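Local coordinates for potential RNA-dependent RNA polymerase (Human picobirnavirus, PDB 5I62), which carries out RNA-directed RNA synthesis, adding ribonucleotides to a growing strand and releasing diphosphate, and probably serves both transcription and genome replication of a double-stranded RNA virus, at residues V33-L44 and L423-Y432; K74-L83 and Q189-Q200. All coordinates share one frame; numbering follows the deposited sequence.

Contact 1: V33-L44 and L423-Y432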
loop_
_atom_site.group_PDB
_atom_site.type_symbol
_atom_site.label_atom_id
_atom_site.label_comp_id
_atom_site.label_asym_id
_atom_site.label_seq_id
_atom_site.Cartn_x
_atom_site.Cartn_y
_atom_site.Cartn_z
ATOM N N VAL A 33 -12.720 -18.241 8.637
ATOM C CA VAL A 33 -11.871 -18.311 7.455
ATOM C C VAL A 33 -12.787 -18.362 6.243
ATOM O O VAL A 33 -13.614 -19.268 6.140
ATOM C CB VAL A 33 -10.952 -19.545 7.500
ATOM C CG1 VAL A 33 -10.150 -19.676 6.194
ATOM C CG2 VAL A 33 -10.014 -19.483 8.710
ATOM N N TYR A 34 -12.650 -17.394 5.336
ATOM C CA TYR A 34 -13.480 -17.317 4.137
ATOM C C TYR A 34 -12.755 -17.972 2.969
ATOM O O TYR A 34 -11.725 -17.477 2.500
ATOM C CB TYR A 34 -13.842 -15.869 3.807
ATOM C CG TYR A 34 -14.722 -15.241 4.856
ATOM C CD1 TYR A 34 -15.624 -16.017 5.572
ATOM C CD2 TYR A 34 -14.661 -13.883 5.127
ATOM C CE1 TYR A 34 -16.431 -15.466 6.540
ATOM C CE2 TYR A 34 -15.463 -13.321 6.092
ATOM C CZ TYR A 34 -16.353 -14.119 6.793
ATOM O OH TYR A 34 -17.161 -13.562 7.759
ATOM N N ARG A 35 -13.307 -19.075 2.492
ATOM C CA ARG A 35 -12.777 -19.813 1.358
ATOM C C ARG A 35 -13.660 -19.523 0.148
ATOM O O ARG A 35 -14.890 -19.505 0.267
ATOM C CB ARG A 35 -12.755 -21.296 1.715
ATOM C CG ARG A 35 -12.263 -22.240 0.686
ATOM C CD ARG A 35 -10.747 -22.446 0.665
ATOM N NE ARG A 35 -10.556 -23.605 -0.191
ATOM C CZ ARG A 35 -10.677 -23.582 -1.517
ATOM N NH1 ARG A 35 -10.902 -22.430 -2.160
ATOM N NH2 ARG A 35 -10.546 -24.710 -2.203
ATOM N N THR A 36 -13.041 -19.236 -0.997
ATOM C CA THR A 36 -13.778 -18.971 -2.233
ATOM C C THR A 36 -14.248 -20.301 -2.828
ATOM O O THR A 36 -13.874 -21.379 -2.364
ATOM C CB THR A 36 -12.897 -18.213 -3.233
ATOM O OG1 THR A 36 -11.883 -19.100 -3.714
ATOM C CG2 THR A 36 -12.249 -16.961 -2.616
ATOM N N PRO A 37 -15.070 -20.270 -3.886
ATOM C CA PRO A 37 -15.433 -21.524 -4.574
ATOM C C PRO A 37 -14.314 -22.133 -5.410
ATOM O O PRO A 37 -14.512 -23.197 -6.001
ATOM C CB PRO A 37 -16.612 -21.113 -5.476
ATOM C CG PRO A 37 -17.003 -19.736 -5.058
ATOM C CD PRO A 37 -15.810 -19.112 -4.423
ATOM N N PHE A 38 -13.151 -21.495 -5.478
ATOM C CA PHE A 38 -12.035 -21.998 -6.272
ATOM C C PHE A 38 -11.621 -23.391 -5.801
ATOM O O PHE A 38 -11.274 -23.577 -4.633
ATOM C CB PHE A 38 -10.873 -21.010 -6.153
ATOM C CG PHE A 38 -9.687 -21.328 -7.016
ATOM C CD1 PHE A 38 -9.785 -21.298 -8.402
ATOM C CD2 PHE A 38 -8.452 -21.589 -6.440
ATOM C CE1 PHE A 38 -8.674 -21.573 -9.198
ATOM C CE2 PHE A 38 -7.342 -21.861 -7.226
ATOM C CZ PHE A 38 -7.455 -21.845 -8.613
ATOM N N TYR A 39 -11.645 -24.362 -6.715
ATOM C CA TYR A 39 -11.348 -25.760 -6.389
ATOM C C TYR A 39 -12.123 -26.222 -5.150
ATOM O O TYR A 39 -11.585 -26.859 -4.242
ATOM C CB TYR A 39 -9.845 -25.988 -6.219
ATOM C CG TYR A 39 -9.144 -26.244 -7.533
ATOM C CD1 TYR A 39 -9.406 -27.398 -8.253
ATOM C CD2 TYR A 39 -8.207 -25.349 -8.040
ATOM C CE1 TYR A 39 -8.779 -27.652 -9.450
ATOM C CE2 TYR A 39 -7.565 -25.592 -9.243
ATOM C CZ TYR A 39 -7.862 -26.746 -9.945
ATOM O OH TYR A 39 -7.243 -27.013 -11.144
ATOM N N LYS A 40 -13.409 -25.891 -5.125
ATOM C CA LYS A 40 -14.270 -26.335 -4.041
ATOM C C LYS A 40 -14.163 -27.843 -3.863
ATOM O O LYS A 40 -14.103 -28.595 -4.837
ATOM C CB LYS A 40 -15.710 -25.926 -4.321
ATOM C CG LYS A 40 -16.671 -26.234 -3.193
ATOM C CD LYS A 40 -18.072 -25.838 -3.608
ATOM C CE LYS A 40 -19.101 -26.147 -2.533
ATOM N NZ LYS A 40 -20.460 -25.816 -3.049
ATOM N N GLY A 41 -14.105 -28.285 -2.603
ATOM C CA GLY A 41 -13.884 -29.683 -2.300
ATOM C C GLY A 41 -12.433 -30.081 -2.147
ATOM O O GLY A 41 -12.156 -31.227 -1.768
ATOM N N MET A 42 -11.500 -29.179 -2.435
ATOM C CA MET A 42 -10.085 -29.414 -2.217
ATOM C C MET A 42 -9.574 -28.432 -1.176
ATOM O O MET A 42 -10.020 -27.284 -1.121
ATOM C CB MET A 42 -9.288 -29.275 -3.521
ATOM C CG MET A 42 -9.404 -30.494 -4.433
ATOM S SD MET A 42 -8.668 -30.263 -6.065
ATOM C CE MET A 42 -6.964 -29.936 -5.633
ATOM N N SER A 43 -8.639 -28.889 -0.348
ATOM C CA SER A 43 -8.012 -27.991 0.601
ATOM C C SER A 43 -6.999 -27.095 -0.108
ATOM O O SER A 43 -6.571 -27.347 -1.239
ATOM C CB SER A 43 -7.306 -28.769 1.710
ATOM O OG SER A 43 -6.142 -29.378 1.188
ATOM N N LEU A 44 -6.603 -26.043 0.594
ATOM C CA LEU A 44 -5.584 -25.150 0.074
ATOM C C LEU A 44 -4.267 -25.892 -0.165
ATOM O O LEU A 44 -3.602 -25.680 -1.185
ATOM C CB LEU A 44 -5.420 -23.992 1.049
ATOM C CG LEU A 44 -4.341 -22.957 0.806
ATOM C CD1 LEU A 44 -4.652 -22.151 -0.442
ATOM C CD2 LEU A 44 -4.282 -22.072 2.047
ATOM N N LEU A 423 -2.213 -18.368 -6.049
ATOM C CA LEU A 423 -3.126 -19.460 -5.705
ATOM C C LEU A 423 -3.759 -19.253 -4.337
ATOM O O LEU A 423 -4.957 -19.499 -4.156
ATOM C CB LEU A 423 -2.397 -20.795 -5.739
ATOM C CG LEU A 423 -2.136 -21.385 -7.110
ATOM C CD1 LEU A 423 -1.343 -22.671 -6.954
ATOM C CD2 LEU A 423 -3.487 -21.662 -7.787
ATOM N N GLY A 424 -2.962 -18.835 -3.350
ATOM C CA GLY A 424 -3.519 -18.565 -2.033
ATOM C C GLY A 424 -4.612 -17.511 -2.079
ATOM O O GLY A 424 -5.646 -17.637 -1.417
ATOM N N ARG A 425 -4.403 -16.459 -2.879
ATOM C CA ARG A 425 -5.397 -15.396 -2.981
ATOM C C ARG A 425 -6.624 -15.842 -3.764
ATOM O O ARG A 425 -7.736 -15.387 -3.485
ATOM C CB ARG A 425 -4.781 -14.164 -3.622
ATOM C CG ARG A 425 -3.673 -13.605 -2.782
ATOM C CD ARG A 425 -3.373 -12.171 -3.098
ATOM N NE ARG A 425 -2.556 -11.631 -2.022
ATOM C CZ ARG A 425 -2.554 -10.359 -1.655
ATOM N NH1 ARG A 425 -3.332 -9.487 -2.291
ATOM N NH2 ARG A 425 -1.778 -9.960 -0.658
ATOM N N LEU A 426 -6.439 -16.697 -4.771
ATOM C CA LEU A 426 -7.592 -17.242 -5.481
ATOM C C LEU A 426 -8.444 -18.101 -4.553
ATOM O O LEU A 426 -9.677 -18.141 -4.679
ATOM C CB LEU A 426 -7.122 -18.049 -6.686
ATOM C CG LEU A 426 -6.506 -17.237 -7.824
ATOM C CD1 LEU A 426 -5.932 -18.163 -8.886
ATOM C CD2 LEU A 426 -7.530 -16.287 -8.424
ATOM N N ALA A 427 -7.808 -18.790 -3.609
ATOM C CA ALA A 427 -8.518 -19.746 -2.769
ATOM C C ALA A 427 -9.126 -19.109 -1.523
ATOM O O ALA A 427 -10.121 -19.616 -0.991
ATOM C CB ALA A 427 -7.574 -20.880 -2.370
ATOM N N MET A 428 -8.572 -17.993 -1.064
ATOM C CA MET A 428 -8.912 -17.393 0.219
ATOM C C MET A 428 -9.229 -15.923 0.026
ATOM O O MET A 428 -8.502 -15.222 -0.677
ATOM C CB MET A 428 -7.759 -17.514 1.205
ATOM C CG MET A 428 -7.400 -18.923 1.555
ATOM S SD MET A 428 -8.594 -19.462 2.765
ATOM C CE MET A 428 -7.831 -20.993 3.315
ATOM N N GLN A 429 -10.278 -15.438 0.675
ATOM C CA GLN A 429 -10.612 -14.034 0.538
ATOM C C GLN A 429 -10.658 -13.351 1.894
ATOM O O GLN A 429 -10.790 -13.988 2.943
ATOM C CB GLN A 429 -11.937 -13.842 -0.199
ATOM C CG GLN A 429 -13.113 -14.496 0.466
ATOM C CD GLN A 429 -14.292 -14.590 -0.478
ATOM O OE1 GLN A 429 -14.232 -14.084 -1.607
ATOM N NE2 GLN A 429 -15.378 -15.227 -0.027
ATOM N N GLU A 430 -10.546 -12.026 1.840
ATOM C CA GLU A 430 -10.477 -11.209 3.042
ATOM C C GLU A 430 -11.852 -10.943 3.638
ATOM O O GLU A 430 -11.995 -10.822 4.856
ATOM C CB GLU A 430 -9.810 -9.885 2.703
ATOM C CG GLU A 430 -9.568 -9.007 3.890
ATOM C CD GLU A 430 -8.763 -7.790 3.510
ATOM O OE1 GLU A 430 -8.322 -7.703 2.337
ATOM O OE2 GLU A 430 -8.583 -6.923 4.384
ATOM N N ARG A 431 -12.862 -10.821 2.795
ATOM C CA ARG A 431 -14.190 -10.470 3.264
ATOM C C ARG A 431 -15.226 -11.303 2.540
ATOM O O ARG A 431 -15.085 -11.622 1.358
ATOM C CB ARG A 431 -14.480 -8.987 3.067
ATOM C CG ARG A 431 -14.068 -8.171 4.260
ATOM C CD ARG A 431 -14.073 -6.693 3.953
ATOM N NE ARG A 431 -12.749 -6.139 4.197
ATOM C CZ ARG A 431 -12.253 -5.883 5.404
ATOM N NH1 ARG A 431 -12.985 -6.122 6.494
ATOM N NH2 ARG A 431 -11.023 -5.387 5.518
ATOM N N TYR A 432 -16.278 -11.633 3.263
ATOM C CA TYR A 432 -17.354 -12.432 2.716
ATOM C C TYR A 432 -18.369 -11.526 2.029
ATOM O O TYR A 432 -18.733 -10.472 2.555
ATOM C CB TYR A 432 -18.007 -13.244 3.832
ATOM C CG TYR A 432 -19.346 -13.823 3.484
ATOM C CD1 TYR A 432 -19.448 -15.063 2.871
ATOM C CD2 TYR A 432 -20.516 -13.138 3.789
ATOM C CE1 TYR A 432 -20.680 -15.598 2.556
ATOM C CE2 TYR A 432 -21.751 -13.660 3.479
ATOM C CZ TYR A 432 -21.830 -14.892 2.865
ATOM O OH TYR A 432 -23.064 -15.418 2.554
HETATM O O HOH W 1 -9.533 -16.136 4.050
#
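L423 meets F38 with CD2, which lies at the edge of the phenyl ring, 3.9 Å from F38 CE2. Nearly one turn further, L426 lays CB over one face of that ring, a CH-pi contact 4.0 Å from the F38 centroid; Y39 CD2 covers the opposite face. With CG of F38 turned anti to the backbone N (chi1 -175°), the ring reaches this helical surface. L426 O takes a hydrogen bond from T36 OG1 (2.6 Å) in the carbonyl plane, while OG1 accepts from F38 N in an ST turn. A427 O serves two donors: T36 N at 2.9 Å from above the carbonyl plane, and R35 NH1 at 3.1 Å on a lone pair. A427 CB covers a face of this guanidinium, whose NH1 and NH2 both donate to F38 O. In the right-hand-shaped fold of RNA-dependent RNA polymerases, this is consistent with an N-terminal segment packing against the start of the thumb. At M428 the helix gives way to a short antiparallel pairing with R35; the M428 side chain, bent at chi2 (-79°), sets SD 3.8 Å from V33 CG1 and CE against L44 CD2. Q429 N donates to Y34 O (3.1 Å), and a water links Y34 O to Q429 O. Y432 CB sits over the Y34 ring, 3.5 Å from its centroid, and the two rings lie obliquely, planes at 48°.

Contact 2: K74-L83 and Q189-Q200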
loop_
_atom_site.group_PDB
_atom_site.type_symbol
_atom_site.label_atom_id
_atom_site.label_comp_id
_atom_site.label_asym_id
_atom_site.label_seq_id
_atom_site.Cartn_x
_atom_site.Cartn_y
_atom_site.Cartn_z
ATOM N N LYS A 74 5.159 -20.086 1.954
ATOM C CA LYS A 74 5.040 -20.192 3.401
ATOM C C LYS A 74 4.038 -19.200 3.982
ATOM O O LYS A 74 3.625 -19.377 5.128
ATOM C CB LYS A 74 6.395 -19.983 4.064
ATOM C CG LYS A 74 7.485 -20.914 3.577
ATOM C CD LYS A 74 8.798 -20.552 4.253
ATOM C CE LYS A 74 9.883 -21.544 3.915
ATOM N NZ LYS A 74 11.213 -20.973 4.276
ATOM N N LYS A 75 3.654 -18.152 3.237
ATOM C CA LYS A 75 2.680 -17.178 3.722
ATOM C C LYS A 75 1.254 -17.515 3.302
ATOM O O LYS A 75 0.309 -16.915 3.828
ATOM C CB LYS A 75 3.020 -15.762 3.232
ATOM C CG LYS A 75 4.420 -15.228 3.621
ATOM C CD LYS A 75 4.603 -15.036 5.120
ATOM C CE LYS A 75 5.955 -14.356 5.418
ATOM N NZ LYS A 75 6.179 -14.064 6.873
ATOM N N VAL A 76 1.088 -18.442 2.356
ATOM C CA VAL A 76 -0.229 -18.795 1.852
ATOM C C VAL A 76 -1.115 -19.250 3.002
ATOM O O VAL A 76 -0.690 -20.025 3.869
ATOM C CB VAL A 76 -0.092 -19.866 0.761
ATOM C CG1 VAL A 76 -1.443 -20.415 0.378
ATOM C CG2 VAL A 76 0.610 -19.268 -0.467
ATOM N N GLY A 77 -2.336 -18.731 3.040
ATOM C CA GLY A 77 -3.284 -19.094 4.066
ATOM C C GLY A 77 -4.448 -18.125 4.151
ATOM O O GLY A 77 -4.686 -17.310 3.254
ATOM N N PRO A 78 -5.191 -18.194 5.257
ATOM C CA PRO A 78 -6.374 -17.334 5.411
ATOM C C PRO A 78 -6.008 -15.856 5.389
ATOM O O PRO A 78 -4.875 -15.467 5.681
ATOM C CB PRO A 78 -6.937 -17.744 6.779
ATOM C CG PRO A 78 -6.389 -19.146 7.029
ATOM C CD PRO A 78 -5.022 -19.141 6.378
ATOM N N MET A 79 -6.994 -15.033 5.026
ATOM C CA MET A 79 -6.886 -13.581 5.093
ATOM C C MET A 79 -8.028 -12.909 5.842
ATOM O O MET A 79 -7.972 -11.694 6.061
ATOM C CB MET A 79 -6.841 -12.972 3.686
ATOM C CG MET A 79 -5.839 -13.596 2.774
ATOM S SD MET A 79 -6.243 -13.224 1.057
ATOM C CE MET A 79 -5.866 -11.476 1.023
ATOM N N SER A 80 -9.058 -13.643 6.231
ATOM C CA SER A 80 -10.267 -13.026 6.744
ATOM C C SER A 80 -10.311 -12.939 8.259
ATOM O O SER A 80 -11.200 -12.272 8.799
ATOM C CB SER A 80 -11.475 -13.808 6.247
ATOM O OG SER A 80 -11.411 -15.134 6.743
ATOM N N VAL A 81 -9.417 -13.628 8.958
ATOM C CA VAL A 81 -9.547 -13.735 10.408
ATOM C C VAL A 81 -9.103 -12.418 11.028
ATOM O O VAL A 81 -7.915 -12.079 11.031
ATOM C CB VAL A 81 -8.763 -14.924 10.978
ATOM C CG1 VAL A 81 -8.885 -14.955 12.498
ATOM C CG2 VAL A 81 -9.272 -16.228 10.372
ATOM N N MET A 82 -10.064 -11.685 11.562
ATOM C CA MET A 82 -9.836 -10.408 12.211
ATOM C C MET A 82 -9.933 -10.583 13.727
ATOM O O MET A 82 -10.984 -10.976 14.247
ATOM C CB MET A 82 -10.858 -9.396 11.687
ATOM C CG MET A 82 -10.882 -8.094 12.421
ATOM S SD MET A 82 -12.286 -7.082 11.855
ATOM C CE MET A 82 -11.883 -5.562 12.677
ATOM N N LEU A 83 -8.849 -10.284 14.435
ATOM C CA LEU A 83 -8.830 -10.482 15.870
ATOM C C LEU A 83 -9.698 -9.436 16.567
ATOM O O LEU A 83 -9.916 -8.345 16.036
ATOM C CB LEU A 83 -7.406 -10.410 16.404
ATOM C CG LEU A 83 -6.390 -11.474 15.958
ATOM C CD1 LEU A 83 -5.060 -11.254 16.648
ATOM C CD2 LEU A 83 -6.911 -12.874 16.245
ATOM N N GLN A 189 -3.987 -9.828 6.042
ATOM C CA GLN A 189 -2.979 -10.225 5.079
ATOM C C GLN A 189 -2.479 -11.617 5.442
ATOM O O GLN A 189 -2.258 -11.924 6.616
ATOM C CB GLN A 189 -1.838 -9.200 5.054
ATOM C CG GLN A 189 -0.663 -9.573 4.192
ATOM C CD GLN A 189 0.300 -8.412 4.031
ATOM O OE1 GLN A 189 -0.122 -7.259 3.884
ATOM N NE2 GLN A 189 1.596 -8.702 4.065
ATOM N N GLU A 190 -2.323 -12.459 4.428
ATOM C CA GLU A 190 -1.888 -13.829 4.675
ATOM C C GLU A 190 -0.502 -13.833 5.309
ATOM O O GLU A 190 0.394 -13.104 4.879
ATOM C CB GLU A 190 -1.904 -14.641 3.379
ATOM C CG GLU A 190 -0.956 -14.146 2.289
ATOM C CD GLU A 190 -1.606 -13.128 1.361
ATOM O OE1 GLU A 190 -2.196 -12.143 1.865
ATOM O OE2 GLU A 190 -1.538 -13.320 0.124
ATOM N N GLY A 191 -0.336 -14.637 6.356
ATOM C CA GLY A 191 0.960 -14.780 6.997
ATOM C C GLY A 191 1.262 -16.223 7.378
ATOM O O GLY A 191 2.076 -16.480 8.268
ATOM N N GLY A 192 0.617 -17.178 6.710
ATOM C CA GLY A 192 0.780 -18.572 7.050
ATOM C C GLY A 192 -0.536 -19.328 6.970
ATOM O O GLY A 192 -1.620 -18.739 6.871
ATOM N N PRO A 193 -0.463 -20.664 7.007
ATOM C CA PRO A 193 -1.647 -21.479 6.692
ATOM C C PRO A 193 -2.695 -21.531 7.800
ATOM O O PRO A 193 -3.815 -21.968 7.527
ATOM C CB PRO A 193 -1.050 -22.869 6.424
ATOM C CG PRO A 193 0.153 -22.903 7.316
ATOM C CD PRO A 193 0.734 -21.496 7.224
ATOM N N LYS A 194 -2.381 -21.103 9.030
ATOM C CA LYS A 194 -3.357 -21.221 10.106
ATOM C C LYS A 194 -4.204 -19.959 10.240
ATOM O O LYS A 194 -3.791 -18.870 9.840
ATOM C CB LYS A 194 -2.648 -21.490 11.421
ATOM C CG LYS A 194 -2.058 -22.876 11.504
ATOM C CD LYS A 194 -0.813 -22.856 12.318
ATOM C CE LYS A 194 -1.143 -22.826 13.788
ATOM N NZ LYS A 194 -1.754 -21.526 14.175
ATOM N N PRO A 195 -5.401 -20.068 10.834
ATOM C CA PRO A 195 -6.206 -18.853 11.081
ATOM C C PRO A 195 -5.522 -17.862 12.000
ATOM O O PRO A 195 -5.795 -16.663 11.906
ATOM C CB PRO A 195 -7.503 -19.400 11.700
ATOM C CG PRO A 195 -7.137 -20.750 12.247
ATOM C CD PRO A 195 -6.075 -21.290 11.304
ATOM N N THR A 196 -4.625 -18.318 12.877
ATOM C CA THR A 196 -3.884 -17.394 13.728
ATOM C C THR A 196 -2.669 -16.771 13.027
ATOM O O THR A 196 -1.982 -15.948 13.634
ATOM C CB THR A 196 -3.431 -18.100 15.011
ATOM O OG1 THR A 196 -2.785 -19.331 14.671
ATOM C CG2 THR A 196 -4.627 -18.409 15.900
ATOM N N ASP A 197 -2.403 -17.117 11.772
ATOM C CA ASP A 197 -1.280 -16.535 11.038
ATOM C C ASP A 197 -1.643 -15.241 10.310
ATOM O O ASP A 197 -0.756 -14.601 9.734
ATOM C CB ASP A 197 -0.721 -17.551 10.033
ATOM C CG ASP A 197 -0.002 -18.722 10.706
ATOM O OD1 ASP A 197 0.558 -18.533 11.807
ATOM O OD2 ASP A 197 0.042 -19.827 10.116
ATOM N N VAL A 198 -2.914 -14.840 10.317
ATOM C CA VAL A 198 -3.332 -13.677 9.546
ATOM C C VAL A 198 -2.727 -12.420 10.153
ATOM O O VAL A 198 -2.844 -12.185 11.364
ATOM C CB VAL A 198 -4.869 -13.581 9.492
ATOM C CG1 VAL A 198 -5.296 -12.325 8.741
ATOM C CG2 VAL A 198 -5.456 -14.826 8.852
ATOM N N LYS A 199 -2.068 -11.616 9.307
ATOM C CA LYS A 199 -1.505 -10.328 9.696
ATOM C C LYS A 199 -2.630 -9.342 9.961
ATOM O O LYS A 199 -3.501 -9.160 9.108
ATOM C CB LYS A 199 -0.624 -9.753 8.584
ATOM C CG LYS A 199 0.735 -10.384 8.347
ATOM C CD LYS A 199 1.365 -10.875 9.627
ATOM C CE LYS A 199 1.237 -12.385 9.703
ATOM N NZ LYS A 199 1.532 -12.955 11.051
ATOM N N GLN A 200 -2.580 -8.661 11.107
ATOM C CA GLN A 200 -3.651 -7.758 11.529
ATOM C C GLN A 200 -3.236 -6.317 11.238
ATOM O O GLN A 200 -2.708 -5.609 12.093
ATOM C CB GLN A 200 -3.974 -7.979 13.006
ATOM C CG GLN A 200 -4.265 -9.435 13.377
ATOM C CD GLN A 200 -5.584 -9.918 12.810
ATOM O OE1 GLN A 200 -6.628 -9.296 13.027
ATOM N NE2 GLN A 200 -5.552 -11.049 12.102
HETATM O O HOH W 2 -2.552 -16.242 7.207
#
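Q200 holds the end of the 74-83 loop with both ends of its amide. It stands on strand 199-205, which pairs antiparallel with strand 176-189; the intervening loop makes this a beta hairpin, probably belonging to the fingers of the polymerase hand. The Q200 chain is bent at chi2 (-70°), which folds the amide back along its own backbone. NE2 then donates almost straight to V81 O (2.8 Å), with the acceptor in the amide plane, and also to V198 O, so both amide hydrogens are used. OE1 takes L83 N at 2.8 Å from above its plane and is shared with W186 NE1. The L83 side chain crosses that of Q200 at about a right angle, its CG 3.6 Å from Q200 CD. V198 divides its branches: CG1 rests near V81 O, whereas CG2 presses on P78 O and P78 CB. V81 lies alongside P195, with CG2 3.9 Å from P195 CB. In E190, chi1 of 63° sets CG 3.4 Å from K75 O. Its carboxylate runs beside M79, while OE2 has its main partner in R425. Lacking a side chain at G77, the backbones close up: G77 CA makes a CA-H...O contact with G192 O. One water joins the two backbones, donating to P78 O and G192 O and accepting from G191 N at 2.9 Å.

The two contacts have centres about 12 Å apart, on the same side of the chain's centre, and touch directly. Contact 2 is nested within the chain loop closed by contact 1: 33-44 comes first, then 74-83 and 189-200, and 423-432 last. R425, near the end of helix 419-427, forms a salt bridge with E190 (NE to OE2, 2.9 Å), and Y34 N probably donates to S80 OG. V33 also packs on P78 and V81. Helix 44-55 begins in contact 1 and is met by V76 of contact 2. The N-terminal part of the polymerase thus joins the probable fingers hairpin to the helix at the probable start of the thumb.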